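Local coordinates for protein polyprenyl synthetase (Nonlabens dokdonensis, PDB 6KD7) that probably joins isoprenoid units head to tail as a magnesium-dependent geranylgeranyl pyrophosphate synthase of the all-alpha polyprenyl synthetase family, at residues Met110-Met113 with Ala114-Phe118. Residues are numbered along the deposited sequence; the frame is centred on the assembly and turned at random.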
loop_
_atom_site.group_PDB
_atom_site.type_symbol
_atom_site.label_atom_id
_atom_site.label_comp_id
_atom_site.label_asym_id
_atom_site.label_seq_id
_atom_site.Cartn_x
_atom_site.Cartn_y
_atom_site.Cartn_z
ATOM N N MET A 110 -7.401 30.179 -8.947
ATOM C CA MET A 110 -6.380 31.250 -8.986
ATOM C C MET A 110 -6.157 31.647 -10.441
ATOM O O MET A 110 -5.993 32.861 -10.685
ATOM C CB MET A 110 -5.064 30.834 -8.311
ATOM C CG MET A 110 -5.215 30.752 -6.788
ATOM S SD MET A 110 -3.661 30.257 -5.998
ATOM C CE MET A 110 -2.736 31.744 -6.340
ATOM N N LEU A 111 -6.065 30.698 -11.384
ATOM C CA LEU A 111 -5.924 31.091 -12.812
ATOM C C LEU A 111 -7.067 32.044 -13.236
ATOM O O LEU A 111 -6.806 33.088 -13.883
ATOM C CB LEU A 111 -5.858 29.877 -13.713
ATOM C CG LEU A 111 -5.738 30.161 -15.206
ATOM C CD1 LEU A 111 -4.568 31.106 -15.500
ATOM C CD2 LEU A 111 -5.539 28.843 -15.960
ATOM N N ILE A 112 -8.268 31.760 -12.799
ATOM C CA ILE A 112 -9.469 32.534 -13.196
ATOM C C ILE A 112 -9.392 33.909 -12.507
ATOM O O ILE A 112 -9.695 34.908 -13.155
ATOM C CB ILE A 112 -10.750 31.754 -12.844
ATOM C CG1 ILE A 112 -10.862 30.425 -13.610
ATOM C CG2 ILE A 112 -11.971 32.601 -13.098
ATOM C CD1 ILE A 112 -11.842 29.426 -12.915
ATOM N N MET A 113 -8.997 33.958 -11.238
ATOM C CA MET A 113 -8.858 35.228 -10.484
ATOM C C MET A 113 -7.814 36.119 -11.170
ATOM O O MET A 113 -8.004 37.368 -11.213
ATOM C CB MET A 113 -8.440 34.930 -9.044
ATOM C CG MET A 113 -9.523 34.245 -8.258
ATOM S SD MET A 113 -8.870 33.560 -6.696
ATOM C CE MET A 113 -8.750 35.051 -5.720
ATOM N N ALA A 114 -6.755 35.521 -11.706
ATOM C CA ALA A 114 -5.731 36.278 -12.429
ATOM C C ALA A 114 -6.412 36.989 -13.601
ATOM O O ALA A 114 -6.197 38.199 -13.782
ATOM C CB ALA A 114 -4.629 35.383 -12.907
ATOM N N TYR A 115 -7.146 36.241 -14.428
ATOM C CA TYR A 115 -7.817 36.814 -15.624
ATOM C C TYR A 115 -8.696 37.980 -15.172
ATOM O O TYR A 115 -8.708 38.983 -15.842
ATOM C CB TYR A 115 -8.637 35.769 -16.370
ATOM C CG TYR A 115 -7.850 34.928 -17.326
ATOM C CD1 TYR A 115 -7.551 35.413 -18.580
ATOM C CD2 TYR A 115 -7.493 33.619 -17.038
ATOM C CE1 TYR A 115 -6.833 34.674 -19.497
ATOM C CE2 TYR A 115 -6.799 32.851 -17.962
ATOM C CZ TYR A 115 -6.486 33.375 -19.205
ATOM O OH TYR A 115 -5.815 32.705 -20.171
ATOM N N ARG A 116 -9.401 37.818 -14.069
ATOM C CA ARG A 116 -10.357 38.847 -13.600
ATOM C C ARG A 116 -9.661 40.156 -13.218
ATOM O O ARG A 116 -10.332 41.168 -13.207
ATOM C CB ARG A 116 -11.207 38.283 -12.469
ATOM C CG ARG A 116 -11.840 36.953 -12.824
ATOM C CD ARG A 116 -13.283 36.933 -12.424
ATOM N NE ARG A 116 -13.523 37.161 -11.017
ATOM C CZ ARG A 116 -14.666 37.631 -10.561
ATOM N NH1 ARG A 116 -14.847 37.802 -9.269
ATOM N NH2 ARG A 116 -15.625 37.937 -11.405
ATOM N N LEU A 117 -8.385 40.102 -12.863
ATOM C CA LEU A 117 -7.649 41.298 -12.414
ATOM C C LEU A 117 -7.381 42.229 -13.616
ATOM O O LEU A 117 -6.945 43.357 -13.377
ATOM C CB LEU A 117 -6.370 40.851 -11.672
ATOM C CG LEU A 117 -6.609 40.451 -10.203
ATOM C CD1 LEU A 117 -5.569 39.467 -9.718
ATOM C CD2 LEU A 117 -6.633 41.656 -9.272
ATOM N N PHE A 118 -7.597 41.784 -14.858
ATOM C CA PHE A 118 -7.470 42.640 -16.055
ATOM C C PHE A 118 -8.727 43.521 -16.230
ATOM O O PHE A 118 -8.672 44.436 -17.017
ATOM C CB PHE A 118 -7.207 41.810 -17.301
ATOM C CG PHE A 118 -5.931 41.044 -17.243
ATOM C CD1 PHE A 118 -4.794 41.604 -16.708
ATOM C CD2 PHE A 118 -5.841 39.761 -17.742
ATOM C CE1 PHE A 118 -3.603 40.901 -16.648
ATOM C CE2 PHE A 118 -4.654 39.047 -17.648
ATOM C CZ PHE A 118 -3.533 39.617 -17.104
#
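A chi1 of 179° swings CG of Leu111 away from its backbone N and lets the side chain run alongside the ring of Tyr115, whose chi1 of -84° sets CG opposite the carbonyl carbon; the i, i+4 spacing and these torsions lay the two side chains side by side, pointing the same way. The touch is apolar: Leu111 CD1 rests 3.8 Å from Tyr115 CE2. A branched leucine suits this place because its methyl reaches the ring carbons. Tyr115 CD2 also comes within 3.3 Å of the backbone O of Leu111, which lies obliquely to the ring.

The backbone carries the regular i to i-4 bonds: Ala114 N to Met110 O at 2.9 Å, Tyr115 N to Leu111 O at 3.2 Å and Arg116 N to Ile112 O at 3.1 Å. At Leu117 the pattern weakens, its N giving Met113 O a weak, bent bond (127°) and bonding Ala114 O at 3.0 Å, the i to i-3 spacing of a 3-10 turn. Ala114, with only a methyl, packs against Phe133 of helix 123-150, and Met110, flexible and unbranched, packs against Leu77, Val31 and Ile34.

Tyr115 also serves the subunit interface, stacking on Tyr115 of the second subunit; within its own chain, Tyr115 OH is hydrogen-bonded to Ser134 OG and the ring meets Phe133 edge-to-face. With an alanine here, Ser134 OG would lose its phenol partner and the interface its stack, which is likely to open a gap beside Leu111. One aromatic residue thus combines apolar packing with a satisfied buried hydroxyl, tying helix 100-116 both to helix 123-150 and to the second subunit.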